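Local coordinates for protein ribonuclease J (Methanolobus psychrophilus R15, PDB 5HAB) that probably degrades RNA as an exoribonuclease of the metallo-beta-lactamase/beta-CASP family and is held here in complex with RNA, at residues B[77-81]-B[82-86]; B[110-113]-B[114-118]; B[124-127]-B[128-132]. The protein carries 1 engineered substitution. All blocks are in the same frame, centred on the assembly; numbering follows the deposited sequence.

Contact 1. Residues B[77-81]-B[82-86]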
loop_
_atom_site.group_PDB
_atom_site.type_symbol
_atom_site.label_atom_id
_atom_site.label_comp_id
_atom_site.label_asym_id
_atom_site.label_seq_id
_atom_site.Cartn_x
_atom_site.Cartn_y
_atom_site.Cartn_z
ATOM N N GLU B 77 -29.712 -0.090 -21.320
ATOM C CA GLU B 77 -29.578 0.364 -19.945
ATOM C C GLU B 77 -28.286 -0.208 -19.371
ATOM O O GLU B 77 -27.543 0.473 -18.658
ATOM C CB GLU B 77 -30.790 -0.069 -19.119
ATOM C CG GLU B 77 -30.676 0.187 -17.630
ATOM C CD GLU B 77 -31.943 -0.193 -16.884
ATOM O OE1 GLU B 77 -31.999 0.013 -15.653
ATOM O OE2 GLU B 77 -32.885 -0.707 -17.530
ATOM N N LEU B 78 -28.007 -1.455 -19.730
ATOM C CA LEU B 78 -26.768 -2.102 -19.345
ATOM C C LEU B 78 -25.574 -1.386 -19.968
ATOM O O LEU B 78 -24.530 -1.271 -19.345
ATOM C CB LEU B 78 -26.783 -3.570 -19.757
ATOM C CG LEU B 78 -27.654 -4.512 -18.929
ATOM C CD1 LEU B 78 -27.755 -5.856 -19.621
ATOM C CD2 LEU B 78 -27.083 -4.679 -17.530
ATOM N N ILE B 79 -25.734 -0.885 -21.188
ATOM C CA ILE B 79 -24.659 -0.152 -21.843
ATOM C C ILE B 79 -24.423 1.171 -21.125
ATOM O O ILE B 79 -23.276 1.565 -20.906
ATOM C CB ILE B 79 -24.955 0.074 -23.332
ATOM C CG1 ILE B 79 -24.887 -1.247 -24.093
ATOM C CG2 ILE B 79 -23.958 1.047 -23.927
ATOM C CD1 ILE B 79 -25.210 -1.113 -25.560
ATOM N N GLU B 80 -25.505 1.848 -20.748
ATOM C CA GLU B 80 -25.397 3.101 -19.997
ATOM C C GLU B 80 -24.715 2.879 -18.646
ATOM O O GLU B 80 -23.990 3.748 -18.167
ATOM C CB GLU B 80 -26.773 3.744 -19.795
ATOM C CG GLU B 80 -27.440 4.217 -21.085
ATOM C CD GLU B 80 -28.853 4.742 -20.862
ATOM O OE1 GLU B 80 -29.193 5.077 -19.708
ATOM O OE2 GLU B 80 -29.626 4.819 -21.843
ATOM N N MET B 81 -24.948 1.721 -18.033
ATOM C CA MET B 81 -24.178 1.336 -16.853
ATOM C C MET B 81 -22.792 0.849 -17.279
ATOM O O MET B 81 -21.783 1.238 -16.697
ATOM C CB MET B 81 -24.885 0.234 -16.060
ATOM C CG MET B 81 -26.344 0.503 -15.750
ATOM S SD MET B 81 -26.994 -0.656 -14.533
ATOM C CE MET B 81 -26.222 -2.181 -15.060
ATOM N N GLY B 82 -22.776 -0.020 -18.292
ATOM C CA GLY B 82 -21.569 -0.605 -18.858
ATOM C C GLY B 82 -20.565 -1.153 -17.865
ATOM O O GLY B 82 -19.575 -0.458 -17.643
ATOM N N ALA B 83 -20.728 -2.334 -17.249
ATOM C CA ALA B 83 -21.697 -3.442 -17.454
ATOM C C ALA B 83 -21.495 -4.224 -18.756
ATOM O O ALA B 83 -20.921 -5.312 -18.713
ATOM C CB ALA B 83 -23.133 -2.977 -17.327
ATOM N N ILE B 84 -21.987 -3.743 -19.894
ATOM C CA ILE B 84 -21.742 -4.488 -21.138
ATOM C C ILE B 84 -21.172 -3.568 -22.212
ATOM O O ILE B 84 -21.335 -2.350 -22.134
ATOM C CB ILE B 84 -23.017 -5.210 -21.650
ATOM C CG1 ILE B 84 -24.062 -4.208 -22.144
ATOM C CG2 ILE B 84 -23.573 -6.143 -20.581
ATOM C CD1 ILE B 84 -25.258 -4.871 -22.808
ATOM N N PRO B 85 -20.499 -4.148 -23.222
ATOM C CA PRO B 85 -19.824 -3.296 -24.206
ATOM C C PRO B 85 -20.786 -2.471 -25.046
ATOM O O PRO B 85 -21.858 -2.942 -25.413
ATOM C CB PRO B 85 -19.050 -4.299 -25.077
ATOM C CG PRO B 85 -19.580 -5.626 -24.735
ATOM C CD PRO B 85 -20.123 -5.563 -23.368
ATOM N N ASP B 86 -20.388 -1.235 -25.327
ATOM C CA ASP B 86 -21.173 -0.330 -26.150
ATOM C C ASP B 86 -20.946 -0.650 -27.617
ATOM O O ASP B 86 -20.087 -0.053 -28.260
ATOM C CB ASP B 86 -20.789 1.116 -25.857
ATOM C CG ASP B 86 -21.686 2.112 -26.555
ATOM O OD1 ASP B 86 -22.561 1.699 -27.344
ATOM O OD2 ASP B 86 -21.510 3.321 -26.309
#

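Contact 2. Residues B[110-113]-B[114-118]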
loop_
_atom_site.group_PDB
_atom_site.type_symbol
_atom_site.label_atom_id
_atom_site.label_comp_id
_atom_site.label_asym_id
_atom_site.label_seq_id
_atom_site.Cartn_x
_atom_site.Cartn_y
_atom_site.Cartn_z
ATOM N N ILE B 110 -18.564 -14.285 -22.278
ATOM C CA ILE B 110 -19.885 -14.612 -22.812
ATOM C C ILE B 110 -21.016 -13.994 -22.006
ATOM O O ILE B 110 -22.182 -14.202 -22.325
ATOM C CB ILE B 110 -20.100 -16.138 -22.913
ATOM C CG1 ILE B 110 -20.235 -16.765 -21.522
ATOM C CG2 ILE B 110 -18.995 -16.787 -23.730
ATOM C CD1 ILE B 110 -20.788 -18.175 -21.546
ATOM N N GLY B 111 -20.681 -13.224 -20.977
ATOM C CA GLY B 111 -21.693 -12.645 -20.108
ATOM C C GLY B 111 -22.696 -11.718 -20.778
ATOM O O GLY B 111 -23.813 -11.555 -20.290
ATOM N N ALA B 112 -22.306 -11.113 -21.898
ATOM C CA ALA B 112 -23.190 -10.197 -22.617
ATOM C C ALA B 112 -23.755 -10.819 -23.898
ATOM O O ALA B 112 -24.487 -10.155 -24.631
ATOM C CB ALA B 112 -22.465 -8.900 -22.945
ATOM N N ILE B 113 -23.388 -12.070 -24.182
ATOM C CA ILE B 113 -23.933 -12.791 -25.337
ATOM C C ILE B 113 -25.469 -12.690 -25.420
ATOM O O ILE B 113 -25.988 -12.261 -26.454
ATOM C CB ILE B 113 -23.479 -14.271 -25.345
ATOM C CG1 ILE B 113 -22.015 -14.390 -25.774
ATOM C CG2 ILE B 113 -24.364 -15.099 -26.263
ATOM C CD1 ILE B 113 -21.776 -14.054 -27.225
ATOM N N PRO B 114 -26.196 -13.030 -24.331
ATOM C CA PRO B 114 -27.661 -12.990 -24.422
ATOM C C PRO B 114 -28.251 -11.599 -24.612
ATOM O O PRO B 114 -29.458 -11.478 -24.815
ATOM C CB PRO B 114 -28.116 -13.561 -23.071
ATOM C CG PRO B 114 -26.937 -14.253 -22.516
ATOM C CD PRO B 114 -25.768 -13.478 -22.993
ATOM N N LYS B 115 -27.426 -10.564 -24.534
ATOM C CA LYS B 115 -27.946 -9.208 -24.604
ATOM C C LYS B 115 -27.641 -8.518 -25.935
ATOM O O LYS B 115 -28.380 -7.630 -26.360
ATOM C CB LYS B 115 -27.390 -8.380 -23.443
ATOM C CG LYS B 115 -28.220 -8.485 -22.170
ATOM C CD LYS B 115 -29.708 -8.490 -22.482
ATOM C CE LYS B 115 -30.532 -8.904 -21.277
ATOM N NZ LYS B 115 -30.510 -7.870 -20.211
ATOM N N LEU B 116 -26.563 -8.927 -26.598
ATOM C CA LEU B 116 -26.133 -8.247 -27.815
ATOM C C LEU B 116 -26.028 -9.178 -29.029
ATOM O O LEU B 116 -26.103 -8.713 -30.167
ATOM C CB LEU B 116 -24.784 -7.553 -27.590
ATOM C CG LEU B 116 -24.650 -6.524 -26.469
ATOM C CD1 LEU B 116 -23.192 -6.137 -26.292
ATOM C CD2 LEU B 116 -25.495 -5.299 -26.752
ATOM N N ALA B 117 -25.826 -10.474 -28.799
ATOM C CA ALA B 117 -25.560 -11.383 -29.915
ATOM C C ALA B 117 -26.752 -11.520 -30.871
ATOM O O ALA B 117 -26.568 -11.707 -32.076
ATOM C CB ALA B 117 -25.155 -12.747 -29.400
ATOM N N HIS B 118 -27.967 -11.400 -30.342
ATOM C CA HIS B 118 -29.170 -11.660 -31.131
ATOM C C HIS B 118 -29.440 -10.579 -32.177
ATOM O O HIS B 118 -30.326 -10.735 -33.015
ATOM C CB HIS B 118 -30.394 -11.814 -30.219
ATOM C CG HIS B 118 -30.738 -10.580 -29.446
ATOM N ND1 HIS B 118 -31.345 -9.486 -30.022
ATOM C CD2 HIS B 118 -30.576 -10.275 -28.137
ATOM C CE1 HIS B 118 -31.530 -8.553 -29.104
ATOM N NE2 HIS B 118 -31.073 -9.007 -27.951
#

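Contact 3. Residues B[124-127]-B[128-132]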
loop_
_atom_site.group_PDB
_atom_site.type_symbol
_atom_site.label_atom_id
_atom_site.label_comp_id
_atom_site.label_asym_id
_atom_site.label_seq_id
_atom_site.Cartn_x
_atom_site.Cartn_y
_atom_site.Cartn_z
ATOM N N ILE B 124 -22.441 -18.194 -33.691
ATOM C CA ILE B 124 -21.453 -18.091 -32.628
ATOM C C ILE B 124 -20.512 -19.281 -32.715
ATOM O O ILE B 124 -20.960 -20.418 -32.701
ATOM C CB ILE B 124 -22.130 -18.021 -31.255
ATOM C CG1 ILE B 124 -22.985 -16.757 -31.152
ATOM C CG2 ILE B 124 -21.087 -18.065 -30.151
ATOM C CD1 ILE B 124 -23.833 -16.695 -29.905
ATOM N N ILE B 125 -19.212 -19.030 -32.811
ATOM C CA ILE B 125 -18.255 -20.120 -32.950
ATOM C C ILE B 125 -17.480 -20.277 -31.648
ATOM O O ILE B 125 -16.969 -19.296 -31.099
ATOM C CB ILE B 125 -17.299 -19.889 -34.124
ATOM C CG1 ILE B 125 -18.080 -19.579 -35.402
ATOM C CG2 ILE B 125 -16.401 -21.102 -34.319
ATOM C CD1 ILE B 125 -17.216 -19.030 -36.519
ATOM N N ALA B 126 -17.400 -21.504 -31.146
ATOM C CA ALA B 126 -16.755 -21.729 -29.855
ATOM C C ALA B 126 -16.365 -23.187 -29.652
ATOM O O ALA B 126 -16.723 -24.054 -30.446
ATOM C CB ALA B 126 -17.668 -21.265 -28.725
ATOM N N THR B 127 -15.608 -23.447 -28.592
ATOM C CA THR B 127 -15.239 -24.809 -28.232
ATOM C C THR B 127 -16.444 -25.545 -27.652
ATOM O O THR B 127 -17.364 -24.903 -27.137
ATOM C CB THR B 127 -14.084 -24.819 -27.212
ATOM O OG1 THR B 127 -14.493 -24.130 -26.022
ATOM C CG2 THR B 127 -12.845 -24.163 -27.799
ATOM N N PRO B 128 -16.439 -26.890 -27.722
ATOM C CA PRO B 128 -17.534 -27.725 -27.211
ATOM C C PRO B 128 -18.053 -27.313 -25.837
ATOM O O PRO B 128 -19.259 -27.099 -25.688
ATOM C CB PRO B 128 -16.898 -29.114 -27.157
ATOM C CG PRO B 128 -15.963 -29.114 -28.317
ATOM C CD PRO B 128 -15.427 -27.702 -28.427
ATOM N N TYR B 129 -17.165 -27.194 -24.855
ATOM C CA TYR B 129 -17.585 -26.801 -23.514
ATOM C C TYR B 129 -18.198 -25.401 -23.522
ATOM O O TYR B 129 -19.281 -25.169 -22.962
ATOM C CB TYR B 129 -16.403 -26.862 -22.542
ATOM C CG TYR B 129 -16.791 -26.592 -21.105
ATOM C CD1 TYR B 129 -17.652 -27.444 -20.426
ATOM C CD2 TYR B 129 -16.298 -25.485 -20.428
ATOM C CE1 TYR B 129 -18.013 -27.199 -19.114
ATOM C CE2 TYR B 129 -16.650 -25.236 -19.114
ATOM C CZ TYR B 129 -17.509 -26.094 -18.463
ATOM O OH TYR B 129 -17.867 -25.845 -17.155
ATOM N N THR B 130 -17.502 -24.477 -24.178
ATOM C CA THR B 130 -17.981 -23.108 -24.318
ATOM C C THR B 130 -19.339 -23.068 -25.003
ATOM O O THR B 130 -20.249 -22.371 -24.546
ATOM C CB THR B 130 -17.007 -22.244 -25.130
ATOM O OG1 THR B 130 -15.675 -22.419 -24.635
ATOM C CG2 THR B 130 -17.399 -20.782 -25.036
ATOM N N THR B 131 -19.468 -23.816 -26.096
ATOM C CA THR B 131 -20.730 -23.870 -26.829
ATOM C C THR B 131 -21.842 -24.364 -25.925
ATOM O O THR B 131 -22.938 -23.818 -25.937
ATOM C CB THR B 131 -20.661 -24.797 -28.059
ATOM O OG1 THR B 131 -20.322 -26.123 -27.637
ATOM C CG2 THR B 131 -19.632 -24.305 -29.071
ATOM N N ALA B 132 -21.551 -25.389 -25.131
ATOM C CA ALA B 132 -22.534 -25.917 -24.196
ATOM C C ALA B 132 -22.978 -24.844 -23.205
ATOM O O ALA B 132 -24.169 -24.703 -22.937
ATOM C CB ALA B 132 -21.980 -27.125 -23.458
#

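Contact 1. Residues B[77-81]-B[82-86]
Ile79 and Ile84 lock a helix end to the loop that follows it, with CG1 of Ile79 lying 3.6 Å from CG1 of Ile84 and the two side chains crossing at about a right angle. Ile84 also serves Leu78: its CD1 comes to 3.7 Å from Leu78 CB. With chi1 at 69°, CG1 of Ile84 sits between the backbone N and the carbonyl carbon, on the side where it meets Ile79 CG1 and Leu78 CB. Further along the loop, the other branch of Ile79, CG2, packs against the carboxylate carbon CG of Asp86 at 3.6 Å, while Asp86 OD1 is hydrogen-bonded to Thr88.

Gly82 is the first residue to leave helical backbone angles, its positive phi (47°) suits glycine, and a cis peptide follows it. Ala83 CB lies 3.9 Å from Met81 CB. The amide of Gly82 bonds to the carbonyl of Leu78, although the modelled separation is too short to trust in detail.

In the metallo-beta-lactamase fold, this corner ends helix 75-81 before strand 96-102; Arg39 NH1 is hydrogen-bonded to the Ile84 carbonyl, and Leu78, Ile84 and Pro85 pack on helix 113-116.

Contact 2. Residues B[110-113]-B[114-118]
The ring of Pro114 packs back on Ile113, the two side chains crossing at about a right angle, and the fit is tight, with CD of Pro114 only 3.4 Å from CB of Ile113. The carbonyl O of Pro114 lies at the edge of the His118 imidazole, in the plane of the ring, 3.7 Å from CD2 of His118. The motif is a type I beta turn, Ile110 to Ile113, running straight into the short helix 113-116 of the metallo-beta-lactamase fold.

The carbonyl of Ala112 starts the helix by accepting twice. Lys115 N approaches from above the carbonyl plane at 3.0 Å from Ala112 O, whereas Leu116 N lies nearly in line with the C=O bond, 3.1 Å from the same oxygen. The next carbonyl, that of Ile113, accepts from the amide of Ala117, with N and O 3.0 Å apart and the donor tilted 16° from the carbonyl plane; a weak bond from Leu116 N adds to it. Pro114, which has no amide hydrogen, sits in the first turn, where none is needed.

Outside the turn, Ile113 rests on Cys102 and Ile138, Pro114 on Gln137, and Asn148 ND2 is hydrogen-bonded to the Ala117 carbonyl. Ile113 has CG2 opposite its backbone N and CG1 beside it (chi1 -75°), and this CG2 methyl meets CB of Ala117 at 4.0 Å.

Contact 3. Residues B[124-127]-B[128-132]
Thr127 and Thr130 face each other through their hydroxyls at a helix N-cap, inside the beta-alpha-beta unit formed by strand 124-126, helix 128-138 and strand 150-152. Thr127 is the N-cap residue and Pro128 opens the helix. OG1 of Thr127 and OG1 of Thr130 are modelled 2.5 Å apart, shorter than an ordinary hydrogen bond, so the exact spacing is doubtful. The first torsion of Thr127 places OG1 between its backbone N and carbonyl carbon (chi1 60°), which brings it to the Thr130 hydroxyl.

The backbone supplies the firmer link. Thr131 N is 2.6 Å from Thr127 O, with a nearly straight N-H direction (167°) and the donor almost in line with the carbonyl. This bond closes the first helical turn, and the next, from Ala132 N to Pro128 O, follows at 2.9 Å. Methyl groups meet between strand and helix: Ala126 CB touches CG2 of Thr130 at 3.7 Å. The axes of strand 124-126 and of helix segment 128-132 make 138° between their N-to-C directions, so the chain folds back sharply through Thr127.

A second shell fixes these groups. The carbonyl of Asp178 is hydrogen-bonded to Thr127 OG1, giving that buried hydroxyl a partner from another part of the chain. On the sheet side, Ile124 and Ala126 pair with Val151, while Ile125 pairs with Ile100 and Cys102; Thr131 also packs on Ile150 and Ala152. Tyr129 points the other way, to helix 293-304 of the beta-CASP domain, where its OH bonds to Tyr298 O. Back at the strand end, CB of Ala126 lies 3.6 Å from CG2 of Thr131.

In the fold
The three contacts come in series along the chain: a helix end, a turn entering a helix, and a strand passing into a helix. The centres of contacts 1 and 2 are about 12 Å apart and those of 2 and 3 about 14 Å, while contacts 1 and 3, about 24 Å between centres, do not touch. Contact 2 therefore bridges them: Ala112 CB meets Ile84 CG2 at 3.8 Å, and Ile113 CG2 meets Ile124 CD1 at 4.0 Å. Contact 3 holds strand 124-126, Ile110 and Ile113 of contact 2 touch strand 96-102 of the same sheet, and contact 1 joins through helix 113-116. Their nearest atoms lie about 8 to 9 Å from the bound RNA.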